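Local coordinates for putative glutathione-regulated potassium-efflux system protein KefB (Vibrio parahaemolyticus RIMD 2210633, PDB 3C85) that is the nucleotide-binding TrkA-N domain of a putative potassium-efflux antiporter, binds AMP, and probably regulates potassium export through the membrane part of the full-length protein, at residues 53-56 / 57-61; 76-79 / 80-83; 115-118 / 119-123; 156-159 / 160-163. All coordinates share one frame; numbering follows the deposited sequence.

Four local contacts follow one another along the chain; each joins residues mostly three to five apart, and none nests within or crosses another. Contact 1 (53-61) lies on helix 49-62, the crossover between strands 42-45 and 66-70. Contact 2 (76-83) closes the C-terminal end of helix 73-81 before strand 86-88, and touches contact 1 where Arg59 NH1 lies 3.1 Å from Gly83 O. Contact 3 (115-123) opens helix 116-128 after strand 108-111, its centre about 22 Å from that of contact 1, across the chain's centre. Contact 4 (156-163) turns the edge strand 155-158 into helix 159-175; it and contact 1 both meet the second subunit.

Contact 1: 53-56 / 57-61; sequences GAYD and ELRAR
Tyr55 and Arg59 sit one turn apart on helix 49-62, the crossover helix of the beta-alpha-beta unit formed with strands 42-45 and 66-70 in this Rossmann-type domain. The tightly packed part faces the sheet and the second subunit. There Ala54 and Leu58 are buried against Leu110 of strand 108-111, and Ala168 and Cys172 of the second subunit cover them too. Leu58 N meets Ala54 O at 2.8 Å with a nearly straight N-H (175°), and the leucine's CG rests 3.3 Å from that same Ala54 O. Glu57 faces the second subunit as well, its OE2 paired with Arg169 of that subunit in a salt bridge. The Tyr55 ring is buried, wedged against Ile44, Ser66 and Met47, while its hydroxyl bonds to Asn85 N.

The looser side belongs to Ala60, which is exposed, and to the partly exposed Asp56 and Arg59. Asp56 sends OD1 into a salt bridge with Arg84, and Ala60 N is held 3.0 Å from Asp56 O. With CG anti to the backbone N (chi1 178°) and a bend at chi3, Arg59 runs alongside the buried tyrosine and brings its guanidinium to the ring's edge, the planes 35° apart. Its NH1 has a weak bond to Gly83 O. NE lies 3.5 Å from Tyr55 CE2, and Arg59 NH1 makes a weak, bent hydrogen bond of 2.8 Å to Tyr55 OH.

Contact 2: 76-79 / 80-83; sequences AQQH and RSEG
The Gln78 side chain starts with CG trans to its own amide nitrogen (chi1 179°) and folds at chi2, which turns its amide down the axis toward Glu82, whose extended chain comes back to meet it. Gln78 NE2 donates to Glu82 OE2 at 2.5 Å, a separation too short to trust in detail; the oxygen lies almost in the amide plane but is approached on its anti side, well out of the carboxylate plane, with the carboxylate turned 68° against the amide. The other carboxylate oxygen, Glu82 OE1, forms a salt bridge with Arg84.

The carbonyl of Gln78 is gripped twice. Ser81 OG donates to Gln78 O at 2.7 Å, in the carbonyl plane and on a lone pair, while Glu82 N reaches Gln78 O at 3.1 Å.

On another flank Arg80, bent at chi3, doubles back along the helix. One face of its guanidinium lies over Ala76 O and Gln77 CA, with NH1 3.6 Å from Ala76 CB; NH1 also donates to Val86 O, tying the helix to strand 86-88. His79 is buried, its NE2 bonded to Met47 O.

Past Ser81 the helix stops. Gly83 takes positive phi (93°), and its N bonds to Arg80 O at 2.9 Å. The Ala76 side chain of this helix lies about 4 Å from that of Glu70, an AMP-binding residue. The Schellman motif ends helix 73-81 of the Rossmann-type beta-alpha-beta unit.

Contact 3: 115-118 / 119-123; sequences HHQG and NQTAL
His115 O and His116 O bond with the next turn as helix 116-128 starts: Asn119 N makes only weak bonds to both, whereas Gln120 N to His116 O (3.3 Å) and Thr121 N to Gln117 O (2.8 Å) are regular steps of the helix. On one flank of the helix the His116 and Gln120 side chains run alongside each other, with ring and amide planes nearly perpendicular (84°). Gln120 CG approaches the imidazole at 3.9 Å from His116 NE2. Two waters sit in the ring plane at its edge and link it back to the helix: one lies 2.9 Å from His116 ND1 and accepts from Asn119 ND2, the other bonds to His116 NE2 and accepts from Gln120 NE2. Together with packing on Gln144 and Leu148, they would help to hold the rotation of the imidazole.

The helix follows strand 108-111 in a beta-alpha-beta unit of the Rossmann-type domain, and its N-cap residue His115 belongs to the AMP site. Asn119 OD1 accepts from Met113 N, and Gln120 OE1 is bonded to Ser151 OG of helix 142-151.

Gln117 folds back on the more exposed flank: its chain sets off past its own carbonyl carbon (chi1 176°), and a bend at chi2 lays its amide across Thr121. Thr121 OG1 is 3.0 Å from Gln117 OE1 and equally close to Gln117 O. Ala122 CB, buried, touches Gly118 O at 3.4 Å.

Contact 4: 156-159 / 160-163; sequences AFNI and YSEA
Asn158 OD1 caps the helix that begins at Ile159: it accepts from Ser161 N at 3.2 Å, with an N-H angle of 162°, and more weakly from Tyr160 N at 2.9 Å. The side chain reaches there because chi1 (-176°) swings CG away from the backbone N, carrying the amide over the first turn, where Ser161 OG lies against Asn158 CB. The backbone follows with a nearly straight bond from Glu162 N to Asn158 O (3.0 Å).

A water accepts from Asn158 N and donates to Glu162 OE2, bridging strand and helix beside the edge of the Phe157 ring. Glu162 OE2 also bonds to His170 of the second subunit, whose ring stacks with Phe157. Glu162 CG, from a chain bent at chi2, packs 3.8 Å from Phe157 CB.

Further out, Ile159 CG2 sits over the centre of the Tyr160 ring in a CH-pi contact, 4.0 Å from the ring centroid. Tyr160 OH is hydrogen-bonded to Glu140. An asparagine N-cap thus joins strand 155-158, the last of the Rossmann-type sheet, to helix 159-175 at the subunit interface.

Contact 1: 53-56 / 57-61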
ATOM      1  N   GLY A  53      -9.638   1.230  -0.957  1.00 21.82           N
ATOM      2  CA  GLY A  53      -9.107   0.348   0.063  1.00 22.43           C
ATOM      3  C   GLY A  53      -9.217   0.912   1.458  1.00 22.28           C
ATOM      4  O   GLY A  53      -9.485   0.183   2.416  1.00 23.37           O
ATOM      5  N   ALA A  54      -8.986   2.210   1.590  1.00 20.73           N
ATOM      6  CA  ALA A  54      -9.163   2.861   2.886  1.00 21.32           C
ATOM      7  C   ALA A  54     -10.632   2.822   3.354  1.00 22.43           C
ATOM      8  O   ALA A  54     -10.952   2.452   4.526  1.00 22.39           O
ATOM      9  CB  ALA A  54      -8.627   4.332   2.808  1.00 20.64           C
ATOM     10  N   TYR A  55     -11.528   3.189   2.450  1.00 21.63           N
ATOM     11  CA  TYR A  55     -12.988   3.167   2.739  1.00 23.32           C
ATOM     12  C   TYR A  55     -13.389   1.785   3.259  1.00 24.30           C
ATOM     13  O   TYR A  55     -14.047   1.648   4.296  1.00 24.92           O
ATOM     14  CB  TYR A  55     -13.774   3.457   1.445  1.00 22.29           C
ATOM     15  CG  TYR A  55     -15.277   3.562   1.642  1.00 24.14           C
ATOM     16  CD1 TYR A  55     -15.923   4.798   1.631  1.00 22.01           C
ATOM     17  CD2 TYR A  55     -16.052   2.400   1.887  1.00 23.08           C
ATOM     18  CE1 TYR A  55     -17.327   4.863   1.827  1.00 23.70           C
ATOM     19  CE2 TYR A  55     -17.391   2.460   2.093  1.00 22.04           C
ATOM     20  CZ  TYR A  55     -18.035   3.678   2.088  1.00 22.95           C
ATOM     21  OH  TYR A  55     -19.400   3.665   2.301  1.00 23.35           O
ATOM     22  N   ASP A  56     -12.971   0.749   2.531  1.00 25.29           N
ATOM     23  CA  ASP A  56     -13.360  -0.620   2.861  1.00 25.70           C
ATOM     24  C   ASP A  56     -12.722  -1.125   4.160  1.00 26.86           C
ATOM     25  O   ASP A  56     -13.366  -1.831   4.961  1.00 27.40           O
ATOM     26  CB  ASP A  56     -13.001  -1.511   1.698  1.00 26.38           C
ATOM     27  CG  ASP A  56     -13.993  -1.409   0.573  1.00 27.75           C
ATOM     28  OD1 ASP A  56     -14.960  -0.603   0.661  1.00 27.56           O
ATOM     29  OD2 ASP A  56     -13.785  -2.121  -0.422  1.00 30.56           O
ATOM     30  N   GLU A  57     -11.458  -0.772   4.368  1.00 26.37           N
ATOM     31  CA  GLU A  57     -10.762  -1.088   5.621  1.00 27.88           C
ATOM     32  C   GLU A  57     -11.404  -0.410   6.863  1.00 28.38           C
ATOM     33  O   GLU A  57     -11.612  -1.048   7.898  1.00 28.64           O
ATOM     34  CB  GLU A  57      -9.285  -0.732   5.476  1.00 27.87           C
ATOM     35  CG  GLU A  57      -8.450  -0.937   6.729  1.00 32.97           C
ATOM     36  CD  GLU A  57      -8.239  -2.401   7.044  1.00 39.40           C
ATOM     37  OE1 GLU A  57      -8.357  -3.256   6.129  1.00 44.48           O
ATOM     38  OE2 GLU A  57      -7.950  -2.701   8.211  1.00 43.90           O
ATOM     39  N   LEU A  58     -11.733   0.866   6.751  1.00 28.67           N
ATOM     40  CA  LEU A  58     -12.524   1.542   7.795  1.00 30.65           C
ATOM     41  C   LEU A  58     -13.914   0.926   7.973  1.00 31.94           C
ATOM     42  O   LEU A  58     -14.377   0.780   9.114  1.00 32.55           O
ATOM     43  CB  LEU A  58     -12.673   3.047   7.487  1.00 29.45           C
ATOM     44  CG  LEU A  58     -11.381   3.875   7.466  1.00 30.35           C
ATOM     45  CD1 LEU A  58     -11.576   5.249   6.818  1.00 27.91           C
ATOM     46  CD2 LEU A  58     -10.806   3.992   8.890  1.00 29.85           C
ATOM     47  N   ARG A  59     -14.610   0.610   6.875  1.00 33.56           N
ATOM     48  CA  ARG A  59     -15.941  -0.011   7.015  1.00 36.18           C
ATOM     49  C   ARG A  59     -15.860  -1.327   7.814  1.00 36.43           C
ATOM     50  O   ARG A  59     -16.708  -1.606   8.652  1.00 35.56           O
ATOM     51  CB  ARG A  59     -16.612  -0.246   5.663  1.00 36.35           C
ATOM     52  CG  ARG A  59     -17.978  -0.950   5.785  1.00 38.59           C
ATOM     53  CD  ARG A  59     -18.537  -1.421   4.445  1.00 38.96           C
ATOM     54  NE  ARG A  59     -19.010  -0.315   3.595  0.70 41.55           N
ATOM     55  CZ  ARG A  59     -20.267   0.133   3.503  0.70 41.38           C
ATOM     56  NH1 ARG A  59     -20.534   1.145   2.670  1.00 33.55           N
ATOM     57  NH2 ARG A  59     -21.267  -0.413   4.223  1.00 43.69           N
ATOM     58  N   ALA A  60     -14.821  -2.121   7.555  1.00 37.67           N
ATOM     59  CA  ALA A  60     -14.610  -3.386   8.261  1.00 39.58           C
ATOM     60  C   ALA A  60     -14.424  -3.218   9.775  1.00 40.70           C
ATOM     61  O   ALA A  60     -14.877  -4.050  10.547  1.00 41.69           O
ATOM     62  CB  ALA A  60     -13.404  -4.109   7.654  1.00 38.79           C
ATOM     63  N   ARG A  61     -13.730  -2.155  10.193  1.00 42.33           N
ATOM     64  CA  ARG A  61     -13.405  -1.922  11.615  1.00 43.47           C
ATOM     65  C   ARG A  61     -14.489  -1.105  12.339  1.00 43.99           C
ATOM     66  O   ARG A  61     -14.867  -1.416  13.489  1.00 44.13           O
ATOM     67  CB  ARG A  61     -12.030  -1.238  11.744  1.00 44.24           C
ATOM     68  CG  ARG A  61     -11.490  -1.049  13.181  1.00 47.49           C
ATOM     69  CD  ARG A  61      -9.996  -1.410  13.286  1.00 53.03           C
ATOM     70  NE  ARG A  61      -9.807  -2.849  13.515  1.00 57.67           N
ATOM     71  CZ  ARG A  61      -8.635  -3.481  13.517  1.00 59.12           C
ATOM     72  NH1 ARG A  61      -7.501  -2.818  13.309  1.00 59.90           N
ATOM     73  NH2 ARG A  61      -8.599  -4.791  13.731  1.00 61.22           N
TER

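Contact 2: 76-79 / 80-83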
ATOM      1  N   ALA A  76     -18.185   7.246  -9.375  1.00 29.60           N
ATOM      2  CA  ALA A  76     -18.992   7.516  -8.174  1.00 29.52           C
ATOM      3  C   ALA A  76     -20.294   6.700  -8.217  1.00 30.36           C
ATOM      4  O   ALA A  76     -20.684   6.099  -7.217  1.00 29.34           O
ATOM      5  CB  ALA A  76     -19.267   9.017  -7.998  1.00 29.55           C
ATOM      6  N   GLN A  77     -20.956   6.676  -9.374  1.00 30.24           N
ATOM      7  CA  GLN A  77     -22.146   5.836  -9.559  1.00 33.67           C
ATOM      8  C   GLN A  77     -21.834   4.349  -9.343  1.00 31.26           C
ATOM      9  O   GLN A  77     -22.605   3.623  -8.691  1.00 30.72           O
ATOM     10  CB  GLN A  77     -22.716   6.056 -10.971  1.00 32.83           C
ATOM     11  CG  GLN A  77     -24.127   5.527 -11.180  1.00 39.65           C
ATOM     12  CD  GLN A  77     -24.497   5.442 -12.656  1.00 39.72           C
ATOM     13  OE1 GLN A  77     -23.631   5.556 -13.532  1.00 50.34           O
ATOM     14  NE2 GLN A  77     -25.777   5.201 -12.940  1.00 47.23           N
ATOM     15  N   GLN A  78     -20.712   3.885  -9.899  1.00 30.53           N
ATOM     16  CA  GLN A  78     -20.324   2.483  -9.697  1.00 30.35           C
ATOM     17  C   GLN A  78     -20.122   2.196  -8.197  1.00 29.10           C
ATOM     18  O   GLN A  78     -20.662   1.221  -7.696  1.00 28.56           O
ATOM     19  CB  GLN A  78     -19.111   2.116 -10.567  1.00 29.97           C
ATOM     20  CG  GLN A  78     -18.605   0.693 -10.419  1.00 36.62           C
ATOM     21  CD  GLN A  78     -19.623  -0.366 -10.808  1.00 43.04           C
ATOM     22  OE1 GLN A  78     -20.415  -0.180 -11.752  1.00 47.04           O
ATOM     23  NE2 GLN A  78     -19.607  -1.496 -10.089  1.00 44.57           N
ATOM     24  N   HIS A  79     -19.416   3.077  -7.468  1.00 27.51           N
ATOM     25  CA  HIS A  79     -19.316   2.933  -6.007  1.00 27.70           C
ATOM     26  C   HIS A  79     -20.670   2.868  -5.295  1.00 28.96           C
ATOM     27  O   HIS A  79     -20.867   2.025  -4.397  1.00 29.24           O
ATOM     28  CB  HIS A  79     -18.509   4.082  -5.401  1.00 26.60           C
ATOM     29  CG  HIS A  79     -17.035   3.918  -5.538  1.00 25.14           C
ATOM     30  ND1 HIS A  79     -16.363   2.815  -5.059  1.00 27.84           N
ATOM     31  CD2 HIS A  79     -16.088   4.749  -6.043  1.00 24.99           C
ATOM     32  CE1 HIS A  79     -15.071   2.949  -5.299  1.00 26.56           C
ATOM     33  NE2 HIS A  79     -14.875   4.123  -5.879  1.00 26.99           N
ATOM     34  N   ARG A  80     -21.596   3.756  -5.673  1.00 28.90           N
ATOM     35  CA  ARG A  80     -22.948   3.699  -5.075  1.00 31.16           C
ATOM     36  C   ARG A  80     -23.699   2.377  -5.399  1.00 32.08           C
ATOM     37  O   ARG A  80     -24.352   1.816  -4.513  1.00 31.41           O
ATOM     38  CB  ARG A  80     -23.783   4.933  -5.446  1.00 31.30           C
ATOM     39  CG  ARG A  80     -23.247   6.232  -4.866  1.00 30.78           C
ATOM     40  CD  ARG A  80     -24.191   7.410  -5.150  1.00 32.10           C
ATOM     41  NE  ARG A  80     -24.374   7.670  -6.580  1.00 30.44           N
ATOM     42  CZ  ARG A  80     -23.645   8.530  -7.290  1.00 32.39           C
ATOM     43  NH1 ARG A  80     -22.643   9.200  -6.725  1.00 31.19           N
ATOM     44  NH2 ARG A  80     -23.911   8.705  -8.583  1.00 32.73           N
ATOM     45  N   SER A  81     -23.539   1.831  -6.610  1.00 33.12           N
ATOM     46  CA  SER A  81     -24.184   0.548  -6.952  1.00 35.42           C
ATOM     47  C   SER A  81     -23.604  -0.586  -6.116  1.00 35.71           C
ATOM     48  O   SER A  81     -24.280  -1.597  -5.911  1.00 35.23           O
ATOM     49  CB  SER A  81     -24.056   0.205  -8.448  1.00 35.65           C
ATOM     50  OG  SER A  81     -22.735  -0.260  -8.714  1.00 38.73           O
ATOM     51  N   GLU A  82     -22.373  -0.391  -5.621  1.00 35.12           N
ATOM     52  CA  GLU A  82     -21.693  -1.335  -4.740  1.00 36.11           C
ATOM     53  C   GLU A  82     -21.966  -1.068  -3.233  1.00 35.22           C
ATOM     54  O   GLU A  82     -21.415  -1.746  -2.382  1.00 36.00           O
ATOM     55  CB  GLU A  82     -20.178  -1.393  -5.048  1.00 35.77           C
ATOM     56  CG  GLU A  82     -19.844  -2.032  -6.406  1.00 37.91           C
ATOM     57  CD  GLU A  82     -18.391  -1.807  -6.905  1.00 38.71           C
ATOM     58  OE1 GLU A  82     -17.484  -1.398  -6.150  1.00 43.67           O
ATOM     59  OE2 GLU A  82     -18.150  -2.044  -8.090  1.00 41.49           O
ATOM     60  N   GLY A  83     -22.819  -0.104  -2.910  1.00 34.15           N
ATOM     61  CA  GLY A  83     -23.213   0.139  -1.514  1.00 33.45           C
ATOM     62  C   GLY A  83     -22.384   1.189  -0.777  1.00 32.15           C
ATOM     63  O   GLY A  83     -22.650   1.479   0.401  1.00 33.60           O
TER

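Contact 3: 115-118 / 119-123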
ATOM      1  N   HIS A 115      -3.654  12.897  -8.112  1.00 26.96           N
ATOM      2  CA  HIS A 115      -2.624  13.817  -8.483  1.00 27.17           C
ATOM      3  C   HIS A 115      -2.128  14.488  -7.225  1.00 26.97           C
ATOM      4  O   HIS A 115      -2.924  14.966  -6.453  1.00 26.62           O
ATOM      5  CB  HIS A 115      -3.219  14.831  -9.416  1.00 25.82           C
ATOM      6  CG  HIS A 115      -2.244  15.783 -10.016  1.00 28.58           C
ATOM      7  ND1 HIS A 115      -1.132  15.387 -10.704  1.00 28.80           N
ATOM      8  CD2 HIS A 115      -2.256  17.126 -10.073  1.00 29.55           C
ATOM      9  CE1 HIS A 115      -0.496  16.444 -11.145  1.00 30.55           C
ATOM     10  NE2 HIS A 115      -1.159  17.510 -10.776  1.00 30.70           N
ATOM     11  N   HIS A 116      -0.813  14.483  -7.012  1.00 27.54           N
ATOM     12  CA  HIS A 116      -0.287  14.991  -5.738  1.00 28.34           C
ATOM     13  C   HIS A 116      -0.705  16.428  -5.439  1.00 28.47           C
ATOM     14  O   HIS A 116      -1.063  16.748  -4.303  1.00 27.99           O
ATOM     15  CB  HIS A 116       1.227  14.887  -5.662  1.00 29.00           C
ATOM     16  CG  HIS A 116       1.804  15.649  -4.507  1.00 32.17           C
ATOM     17  ND1 HIS A 116       1.530  15.316  -3.193  1.00 34.42           N
ATOM     18  CD2 HIS A 116       2.592  16.754  -4.462  1.00 33.83           C
ATOM     19  CE1 HIS A 116       2.146  16.169  -2.392  1.00 34.08           C
ATOM     20  NE2 HIS A 116       2.794  17.053  -3.134  1.00 35.45           N
ATOM     21  N   GLN A 117      -0.616  17.304  -6.443  1.00 29.54           N
ATOM     22  CA  GLN A 117      -1.008  18.716  -6.246  1.00 31.00           C
ATOM     23  C   GLN A 117      -2.489  18.848  -5.888  1.00 30.72           C
ATOM     24  O   GLN A 117      -2.901  19.809  -5.197  1.00 30.39           O
ATOM     25  CB  GLN A 117      -0.727  19.556  -7.490  1.00 32.36           C
ATOM     26  CG  GLN A 117      -1.209  21.037  -7.368  1.00 38.80           C
ATOM     27  CD  GLN A 117      -0.588  21.794  -6.166  1.00 44.42           C
ATOM     28  OE1 GLN A 117      -1.302  22.397  -5.340  1.00 47.91           O
ATOM     29  NE2 GLN A 117       0.735  21.741  -6.060  1.00 47.51           N
ATOM     30  N   GLY A 118      -3.286  17.888  -6.346  1.00 30.06           N
ATOM     31  CA  GLY A 118      -4.705  17.839  -5.934  1.00 29.23           C
ATOM     32  C   GLY A 118      -4.891  17.701  -4.433  1.00 28.14           C
ATOM     33  O   GLY A 118      -5.780  18.332  -3.843  1.00 28.45           O
ATOM     34  N   ASN A 119      -4.094  16.834  -3.807  1.00 27.74           N
ATOM     35  CA  ASN A 119      -4.127  16.681  -2.348  1.00 26.22           C
ATOM     36  C   ASN A 119      -3.737  17.980  -1.652  1.00 26.65           C
ATOM     37  O   ASN A 119      -4.337  18.354  -0.653  1.00 24.92           O
ATOM     38  CB  ASN A 119      -3.202  15.526  -1.920  1.00 24.98           C
ATOM     39  CG  ASN A 119      -3.773  14.183  -2.317  1.00 25.59           C
ATOM     40  OD1 ASN A 119      -4.895  13.880  -1.995  1.00 27.78           O
ATOM     41  ND2 ASN A 119      -2.991  13.372  -3.036  1.00 28.58           N
ATOM     42  N   GLN A 120      -2.731  18.660  -2.209  1.00 27.72           N
ATOM     43  CA  GLN A 120      -2.266  19.948  -1.676  1.00 28.90           C
ATOM     44  C   GLN A 120      -3.355  21.013  -1.787  1.00 28.86           C
ATOM     45  O   GLN A 120      -3.636  21.729  -0.821  1.00 29.03           O
ATOM     46  CB  GLN A 120      -0.947  20.394  -2.358  1.00 29.39           C
ATOM     47  CG  GLN A 120       0.383  19.802  -1.745  1.00 33.46           C
ATOM     48  CD  GLN A 120       0.814  20.458  -0.396  1.00 38.82           C
ATOM     49  OE1 GLN A 120       0.071  21.254   0.181  1.00 42.05           O
ATOM     50  NE2 GLN A 120       2.030  20.090   0.114  1.00 37.88           N
ATOM     51  N   THR A 121      -4.008  21.088  -2.950  1.00 28.92           N
ATOM     52  CA  THR A 121      -5.111  22.054  -3.161  1.00 28.96           C
ATOM     53  C   THR A 121      -6.341  21.738  -2.285  1.00 28.97           C
ATOM     54  O   THR A 121      -6.923  22.643  -1.685  1.00 29.61           O
ATOM     55  CB  THR A 121      -5.464  22.148  -4.662  1.00 28.76           C
ATOM     56  OG1 THR A 121      -4.266  22.496  -5.365  1.00 30.61           O
ATOM     57  CG2 THR A 121      -6.547  23.218  -4.956  1.00 30.37           C
ATOM     58  N   ALA A 122      -6.677  20.458  -2.149  1.00 29.34           N
ATOM     59  CA  ALA A 122      -7.752  20.039  -1.253  1.00 28.82           C
ATOM     60  C   ALA A 122      -7.478  20.451   0.174  1.00 29.04           C
ATOM     61  O   ALA A 122      -8.376  20.920   0.837  1.00 29.36           O
ATOM     62  CB  ALA A 122      -7.977  18.552  -1.316  1.00 28.34           C
ATOM     63  N   LEU A 123      -6.247  20.252   0.647  1.00 29.80           N
ATOM     64  CA  LEU A 123      -5.844  20.673   1.987  1.00 30.24           C
ATOM     65  C   LEU A 123      -6.047  22.180   2.206  1.00 31.84           C
ATOM     66  O   LEU A 123      -6.572  22.599   3.245  1.00 30.38           O
ATOM     67  CB  LEU A 123      -4.399  20.260   2.249  1.00 30.31           C
ATOM     68  CG  LEU A 123      -3.661  20.786   3.491  1.00 30.92           C
ATOM     69  CD1 LEU A 123      -4.226  20.197   4.767  1.00 28.60           C
ATOM     70  CD2 LEU A 123      -2.187  20.474   3.355  1.00 28.45           C
TER
HETATM   71  O   HOH W   1      -0.213  13.004  -2.774  1.00 30.65           O
HETATM   72  O   HOH W   2       3.880  18.204  -0.682  1.00 31.43           O

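Contact 4: 156-159 / 160-163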
ATOM      1  N   ALA A 156       1.356  11.467   7.452  1.00 23.50           N
ATOM      2  CA  ALA A 156       1.594  11.323   6.021  1.00 22.86           C
ATOM      3  C   ALA A 156       2.298   9.992   5.759  1.00 22.79           C
ATOM      4  O   ALA A 156       3.304   9.714   6.405  1.00 23.82           O
ATOM      5  CB  ALA A 156       2.463  12.494   5.546  1.00 22.81           C
ATOM      6  N   PHE A 157       1.796   9.192   4.803  1.00 21.32           N
ATOM      7  CA  PHE A 157       2.299   7.841   4.604  1.00 21.58           C
ATOM      8  C   PHE A 157       2.655   7.658   3.169  1.00 20.52           C
ATOM      9  O   PHE A 157       2.145   8.352   2.292  1.00 20.60           O
ATOM     10  CB  PHE A 157       1.240   6.833   5.050  1.00 22.04           C
ATOM     11  CG  PHE A 157       1.011   6.867   6.535  1.00 25.56           C
ATOM     12  CD1 PHE A 157       2.022   6.413   7.418  1.00 27.74           C
ATOM     13  CD2 PHE A 157      -0.167   7.387   7.052  1.00 26.73           C
ATOM     14  CE1 PHE A 157       1.842   6.462   8.777  1.00 31.84           C
ATOM     15  CE2 PHE A 157      -0.364   7.437   8.440  1.00 28.22           C
ATOM     16  CZ  PHE A 157       0.646   6.966   9.293  1.00 30.56           C
ATOM     17  N   ASN A 158       3.560   6.755   2.906  1.00 21.13           N
ATOM     18  CA  ASN A 158       4.016   6.572   1.530  1.00 19.59           C
ATOM     19  C   ASN A 158       3.198   5.476   0.848  1.00 20.18           C
ATOM     20  O   ASN A 158       3.043   4.387   1.428  1.00 18.84           O
ATOM     21  CB  ASN A 158       5.500   6.154   1.558  1.00 20.30           C
ATOM     22  CG  ASN A 158       6.073   6.032   0.182  1.00 19.87           C
ATOM     23  OD1 ASN A 158       5.790   5.052  -0.530  1.00 22.35           O
ATOM     24  ND2 ASN A 158       6.895   7.020  -0.216  1.00 20.63           N
ATOM     25  N   ILE A 159       2.671   5.751  -0.354  1.00 18.83           N
ATOM     26  CA  ILE A 159       1.798   4.783  -1.068  1.00 19.23           C
ATOM     27  C   ILE A 159       2.464   3.392  -1.163  1.00 19.23           C
ATOM     28  O   ILE A 159       1.837   2.352  -0.887  1.00 18.89           O
ATOM     29  CB  ILE A 159       1.519   5.274  -2.499  1.00 20.49           C
ATOM     30  CG1 ILE A 159       0.655   6.542  -2.508  1.00 20.83           C
ATOM     31  CG2 ILE A 159       0.873   4.154  -3.392  1.00 20.30           C
ATOM     32  CD1 ILE A 159       0.602   7.182  -3.882  1.00 20.87           C
ATOM     33  N   TYR A 160       3.735   3.363  -1.561  1.00 19.95           N
ATOM     34  CA  TYR A 160       4.430   2.084  -1.833  1.00 20.30           C
ATOM     35  C   TYR A 160       4.874   1.355  -0.567  1.00 19.89           C
ATOM     36  O   TYR A 160       4.816   0.153  -0.534  1.00 18.94           O
ATOM     37  CB  TYR A 160       5.597   2.304  -2.808  1.00 22.03           C
ATOM     38  CG  TYR A 160       5.040   2.956  -4.041  1.00 23.39           C
ATOM     39  CD1 TYR A 160       4.307   2.205  -4.979  1.00 24.49           C
ATOM     40  CD2 TYR A 160       5.189   4.320  -4.240  1.00 23.95           C
ATOM     41  CE1 TYR A 160       3.738   2.809  -6.078  1.00 25.35           C
ATOM     42  CE2 TYR A 160       4.634   4.941  -5.355  1.00 28.84           C
ATOM     43  CZ  TYR A 160       3.909   4.179  -6.249  1.00 28.35           C
ATOM     44  OH  TYR A 160       3.368   4.817  -7.310  1.00 30.16           O
ATOM     45  N   SER A 161       5.275   2.090   0.474  1.00 18.90           N
ATOM     46  CA  SER A 161       5.553   1.476   1.779  1.00 19.10           C
ATOM     47  C   SER A 161       4.327   0.802   2.346  1.00 18.67           C
ATOM     48  O   SER A 161       4.387  -0.335   2.828  1.00 19.26           O
ATOM     49  CB  SER A 161       6.052   2.542   2.771  1.00 19.14           C
ATOM     50  OG  SER A 161       7.251   3.133   2.276  1.00 20.75           O
ATOM     51  N   GLU A 162       3.214   1.520   2.316  1.00 19.49           N
ATOM     52  CA  GLU A 162       1.918   0.995   2.776  1.00 20.40           C
ATOM     53  C   GLU A 162       1.495  -0.223   1.959  1.00 20.65           C
ATOM     54  O   GLU A 162       1.018  -1.223   2.525  1.00 21.68           O
ATOM     55  CB  GLU A 162       0.837   2.103   2.706  1.00 20.50           C
ATOM     56  CG  GLU A 162       1.110   3.275   3.714  1.00 22.13           C
ATOM     57  CD  GLU A 162       1.291   2.779   5.158  1.00 26.06           C
ATOM     58  OE1 GLU A 162       0.495   1.923   5.621  1.00 30.65           O
ATOM     59  OE2 GLU A 162       2.238   3.246   5.840  1.00 28.24           O
ATOM     60  N   ALA A 163       1.645  -0.142   0.644  1.00 18.90           N
ATOM     61  CA  ALA A 163       1.387  -1.304  -0.212  1.00 20.64           C
ATOM     62  C   ALA A 163       2.177  -2.563   0.225  1.00 20.53           C
ATOM     63  O   ALA A 163       1.600  -3.626   0.342  1.00 20.51           O
ATOM     64  CB  ALA A 163       1.679  -0.969  -1.664  1.00 19.62           C
TER
HETATM   65  O   HOH W   3       4.279   4.932   5.013  1.00 23.16           O